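Local coordinates for aldehyde dehydrogenase (PDB 3K9D), which probably oxidises or reduces aldehydes or their acyl derivatives with NAD or NADP as cofactor, at residues 62-74 / 241-253. Residues are numbered along the deposited sequence; the frame is centred on the assembly and turned at random.
Sequences TGFGIWQDKVIKN and DSKTFDNGTICAS
G65 and D246 bring the two backbones closest, their CA atoms 4.2 Å apart, where the turn leading into helix 67-85 meets the loop following helix 232-243. The D246 carboxylate lies against this turn. D246 OD1 receives the N-H of I66, the N-cap residue, at 2.9 Å from above the carboxylate plane. D246 OD2 collects three donors: K70 NZ on its syn lone pair (3.0 Å), T249 OG1 on its anti lone pair (2.6 Å), and K73 NZ from well above the plane (3.1 Å). A bend at chi4 of K70 and another at chi3 of K73 (74°) bring these ammonium groups to one oxygen, which probably stabilises the aspartate as an anion; K73 NZ also hydrogen-bonds N120 OD1. In return, D69 OD2 takes the D246 N-H at 2.7 Å in a nearly straight bond (170°), and water 1 links the same oxygen to T244 O. The D69 carboxylate stacks on the F245 ring, planes 20° apart, with CB making a CH-pi contact over that face, while I72 and K73 CG line the ring's edge. N247 crosses I66 at about a right angle, N247 OD1 lying 3.4 Å from I66 CD1, and its ND2 hydrogen-bonds G304 O. The K70-K73-D246 salt-bridge network ties helix 67-85 to the loop after helix 232-243. In the aldehyde dehydrogenase fold this loop leads on to C251, in a type I turn at the position expected for the family's nucleophilic cysteine.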
loop_
_atom_site.group_PDB
_atom_site.type_symbol
_atom_site.label_atom_id
_atom_site.label_comp_id
_atom_site.label_asym_id
_atom_site.label_seq_id
_atom_site.Cartn_x
_atom_site.Cartn_y
_atom_site.Cartn_z
ATOM N N THR A 62 30.797 10.118 -3.893
ATOM C CA THR A 62 30.411 8.843 -4.520
ATOM C C THR A 62 31.297 8.501 -5.712
ATOM O O THR A 62 31.514 7.324 -6.028
ATOM C CB THR A 62 28.939 8.842 -5.004
ATOM O OG1 THR A 62 28.743 9.867 -5.999
ATOM C CG2 THR A 62 27.970 9.069 -3.841
ATOM N N GLY A 63 31.785 9.537 -6.386
ATOM C CA GLY A 63 32.467 9.379 -7.669
ATOM C C GLY A 63 31.531 9.196 -8.852
ATOM O O GLY A 63 31.995 9.027 -9.985
ATOM N N PHE A 64 30.219 9.218 -8.607
ATOM C CA PHE A 64 29.240 9.026 -9.682
ATOM C C PHE A 64 28.896 10.351 -10.335
ATOM O O PHE A 64 28.941 11.406 -9.700
ATOM C CB PHE A 64 27.902 8.407 -9.211
ATOM C CG PHE A 64 28.018 7.094 -8.470
ATOM C CD1 PHE A 64 29.125 6.264 -8.601
ATOM C CD2 PHE A 64 26.967 6.675 -7.658
ATOM C CE1 PHE A 64 29.208 5.063 -7.904
ATOM C CE2 PHE A 64 27.031 5.473 -6.962
ATOM C CZ PHE A 64 28.150 4.664 -7.082
ATOM N N GLY A 65 28.533 10.255 -11.606
ATOM C CA GLY A 65 27.815 11.291 -12.315
ATOM C C GLY A 65 28.565 12.515 -12.781
ATOM O O GLY A 65 29.794 12.534 -12.849
ATOM N N ILE A 66 27.780 13.532 -13.120
ATOM C CA ILE A 66 28.273 14.787 -13.670
ATOM C C ILE A 66 27.775 15.903 -12.741
ATOM O O ILE A 66 26.583 15.974 -12.424
ATOM C CB ILE A 66 27.758 14.988 -15.116
ATOM C CG1 ILE A 66 28.298 13.889 -16.028
ATOM C CG2 ILE A 66 28.143 16.370 -15.667
ATOM C CD1 ILE A 66 27.576 13.760 -17.365
ATOM N N TRP A 67 28.694 16.745 -12.272
ATOM C CA TRP A 67 28.323 17.862 -11.392
ATOM C C TRP A 67 27.106 18.636 -11.911
ATOM O O TRP A 67 26.091 18.705 -11.220
ATOM C CB TRP A 67 29.529 18.778 -11.144
ATOM C CG TRP A 67 29.320 19.918 -10.133
ATOM C CD1 TRP A 67 28.223 20.153 -9.341
ATOM C CD2 TRP A 67 30.267 20.937 -9.806
ATOM N NE1 TRP A 67 28.423 21.271 -8.570
ATOM C CE2 TRP A 67 29.672 21.769 -8.833
ATOM C CE3 TRP A 67 31.562 21.235 -10.251
ATOM C CZ2 TRP A 67 30.333 22.880 -8.292
ATOM C CZ3 TRP A 67 32.213 22.336 -9.715
ATOM C CH2 TRP A 67 31.597 23.144 -8.747
ATOM N N GLN A 68 27.194 19.161 -13.135
ATOM C CA GLN A 68 26.093 19.896 -13.794
ATOM C C GLN A 68 24.735 19.185 -13.699
ATOM O O GLN A 68 23.735 19.799 -13.325
ATOM C CB GLN A 68 26.437 20.164 -15.271
ATOM C CG GLN A 68 25.457 21.127 -15.991
ATOM C CD GLN A 68 25.835 21.432 -17.443
ATOM O OE1 GLN A 68 26.956 21.160 -17.889
ATOM N NE2 GLN A 68 24.892 22.007 -18.187
ATOM N N ASP A 69 24.718 17.896 -14.036
ATOM C CA ASP A 69 23.496 17.091 -14.023
ATOM C C ASP A 69 22.873 16.897 -12.636
ATOM O O ASP A 69 21.647 16.921 -12.503
ATOM C CB ASP A 69 23.736 15.745 -14.718
ATOM C CG ASP A 69 23.948 15.890 -16.248
ATOM O OD1 ASP A 69 23.702 16.977 -16.816
ATOM O OD2 ASP A 69 24.343 14.904 -16.878
ATOM N N LYS A 70 23.714 16.710 -11.620
ATOM C CA LYS A 70 23.264 16.622 -10.220
ATOM C C LYS A 70 22.680 17.940 -9.685
ATOM O O LYS A 70 21.847 17.919 -8.775
ATOM C CB LYS A 70 24.409 16.160 -9.313
ATOM C CG LYS A 70 24.516 14.663 -9.120
ATOM C CD LYS A 70 25.962 14.244 -8.889
ATOM C CE LYS A 70 26.054 12.966 -8.055
ATOM N NZ LYS A 70 25.147 11.871 -8.582
ATOM N N VAL A 71 23.123 19.077 -10.238
ATOM C CA VAL A 71 22.532 20.391 -9.903
ATOM C C VAL A 71 21.083 20.442 -10.397
ATOM O O VAL A 71 20.188 20.837 -9.654
ATOM C CB VAL A 71 23.355 21.604 -10.446
ATOM C CG1 VAL A 71 22.625 22.936 -10.223
ATOM C CG2 VAL A 71 24.722 21.676 -9.814
ATOM N N ILE A 72 20.859 20.020 -11.638
ATOM C CA ILE A 72 19.511 19.885 -12.218
ATOM C C ILE A 72 18.596 18.956 -11.377
ATOM O O ILE A 72 17.414 19.256 -11.168
ATOM C CB ILE A 72 19.598 19.413 -13.707
ATOM C CG1 ILE A 72 20.274 20.489 -14.576
ATOM C CG2 ILE A 72 18.222 19.089 -14.293
ATOM C CD1 ILE A 72 20.889 19.933 -15.847
ATOM N N LYS A 73 19.166 17.866 -10.864
ATOM C CA LYS A 73 18.410 16.904 -10.036
ATOM C C LYS A 73 18.029 17.533 -8.715
ATOM O O LYS A 73 16.955 17.268 -8.172
ATOM C CB LYS A 73 19.235 15.655 -9.782
ATOM C CG LYS A 73 19.432 14.790 -11.004
ATOM C CD LYS A 73 20.612 13.861 -10.823
ATOM C CE LYS A 73 20.285 12.743 -9.877
ATOM N NZ LYS A 73 21.378 11.744 -9.791
ATOM N N ASN A 74 18.924 18.371 -8.211
ATOM C CA ASN A 74 18.669 19.133 -6.999
ATOM C C ASN A 74 17.618 20.201 -7.206
ATOM O O ASN A 74 16.788 20.417 -6.318
ATOM C CB ASN A 74 19.964 19.693 -6.429
ATOM C CG ASN A 74 20.695 18.685 -5.571
ATOM O OD1 ASN A 74 20.132 17.674 -5.179
ATOM N ND2 ASN A 74 21.949 18.973 -5.245
ATOM N N ASP A 241 19.928 12.281 -24.387
ATOM C CA ASP A 241 19.688 13.259 -23.292
ATOM C C ASP A 241 19.527 12.562 -21.950
ATOM O O ASP A 241 20.049 13.022 -20.930
ATOM C CB ASP A 241 18.430 14.115 -23.544
ATOM C CG ASP A 241 18.666 15.268 -24.522
ATOM O OD1 ASP A 241 19.830 15.573 -24.846
ATOM O OD2 ASP A 241 17.668 15.871 -24.973
ATOM N N SER A 242 18.785 11.455 -21.974
ATOM C CA SER A 242 18.488 10.661 -20.781
ATOM C C SER A 242 19.614 9.707 -20.389
ATOM O O SER A 242 20.028 9.658 -19.232
ATOM C CB SER A 242 17.175 9.903 -21.008
ATOM O OG SER A 242 17.162 8.647 -20.373
ATOM N N LYS A 243 20.116 8.961 -21.362
ATOM C CA LYS A 243 21.076 7.906 -21.092
ATOM C C LYS A 243 22.442 8.433 -20.631
ATOM O O LYS A 243 23.113 7.777 -19.829
ATOM C CB LYS A 243 21.177 6.953 -22.307
ATOM C CG LYS A 243 22.004 5.726 -22.102
ATOM C CD LYS A 243 21.452 4.922 -20.962
ATOM C CE LYS A 243 22.265 3.704 -20.768
ATOM N NZ LYS A 243 21.812 2.837 -19.638
ATOM N N THR A 244 22.823 9.628 -21.100
ATOM C CA THR A 244 24.060 10.279 -20.650
ATOM C C THR A 244 23.882 11.182 -19.425
ATOM O O THR A 244 24.871 11.617 -18.841
ATOM C CB THR A 244 24.705 11.141 -21.765
ATOM O OG1 THR A 244 23.828 12.223 -22.082
ATOM C CG2 THR A 244 24.947 10.323 -23.024
ATOM N N PHE A 245 22.635 11.478 -19.054
ATOM C CA PHE A 245 22.336 12.329 -17.901
ATOM C C PHE A 245 22.868 11.744 -16.590
ATOM O O PHE A 245 22.412 10.689 -16.153
ATOM C CB PHE A 245 20.829 12.593 -17.779
ATOM C CG PHE A 245 20.490 13.698 -16.814
ATOM C CD1 PHE A 245 20.631 15.032 -17.190
ATOM C CD2 PHE A 245 20.040 13.412 -15.541
ATOM C CE1 PHE A 245 20.330 16.053 -16.312
ATOM C CE2 PHE A 245 19.739 14.440 -14.651
ATOM C CZ PHE A 245 19.883 15.754 -15.045
ATOM N N ASP A 246 23.837 12.443 -15.993
ATOM C CA ASP A 246 24.548 12.011 -14.783
ATOM C C ASP A 246 25.271 10.668 -14.985
ATOM O O ASP A 246 25.390 9.870 -14.055
ATOM C CB ASP A 246 23.587 11.979 -13.573
ATOM C CG ASP A 246 24.304 12.129 -12.240
ATOM O OD1 ASP A 246 25.146 13.038 -12.123
ATOM O OD2 ASP A 246 24.006 11.352 -11.305
ATOM N N ASN A 247 25.748 10.436 -16.214
ATOM C CA ASN A 247 26.262 9.127 -16.673
ATOM C C ASN A 247 25.325 7.928 -16.377
ATOM O O ASN A 247 25.789 6.864 -15.988
ATOM C CB ASN A 247 27.678 8.852 -16.120
ATOM C CG ASN A 247 28.675 9.970 -16.429
ATOM O OD1 ASN A 247 28.663 10.537 -17.509
ATOM N ND2 ASN A 247 29.544 10.266 -15.482
ATOM N N GLY A 248 24.015 8.129 -16.528
ATOM C CA GLY A 248 23.020 7.037 -16.452
ATOM C C GLY A 248 22.567 6.538 -15.079
ATOM O O GLY A 248 22.100 5.399 -14.952
ATOM N N THR A 249 22.688 7.374 -14.046
ATOM C CA THR A 249 22.325 6.972 -12.669
ATOM C C THR A 249 20.834 6.875 -12.350
ATOM O O THR A 249 20.449 6.266 -11.352
ATOM C CB THR A 249 22.902 7.952 -11.627
ATOM O OG1 THR A 249 22.518 9.277 -11.993
ATOM C CG2 THR A 249 24.414 7.842 -11.552
ATOM N N ILE A 250 20.000 7.510 -13.159
ATOM C CA ILE A 250 18.559 7.488 -12.946
ATOM C C ILE A 250 17.986 6.192 -13.526
ATOM O O ILE A 250 18.320 5.814 -14.648
ATOM C CB ILE A 250 17.905 8.780 -13.532
ATOM C CG1 ILE A 250 18.392 10.014 -12.744
ATOM C CG2 ILE A 250 16.365 8.714 -13.500
ATOM C CD1 ILE A 250 17.943 11.341 -13.313
ATOM N N CYS A 251 17.130 5.514 -12.751
ATOM C CA CYS A 251 16.558 4.191 -13.093
ATOM C C CYS A 251 15.532 4.172 -14.232
ATOM O O CYS A 251 15.290 3.121 -14.832
ATOM C CB CYS A 251 15.896 3.596 -11.849
ATOM S SG CYS A 251 14.714 4.745 -11.115
ATOM N N ALA A 252 14.923 5.321 -14.522
ATOM C CA ALA A 252 13.964 5.438 -15.622
ATOM C C ALA A 252 14.638 5.666 -17.008
ATOM O O ALA A 252 13.966 5.687 -18.045
ATOM C CB ALA A 252 12.943 6.514 -15.317
ATOM N N SER A 253 15.961 5.771 -17.013
ATOM C CA SER A 253 16.733 5.872 -18.254
ATOM C C SER A 253 16.748 4.536 -19.010
ATOM O O SER A 253 16.568 3.459 -18.414
ATOM C CB SER A 253 18.149 6.393 -17.974
ATOM O OG SER A 253 18.949 5.439 -17.308
HETATM O O HOH W 1 25.170 14.236 -19.765
#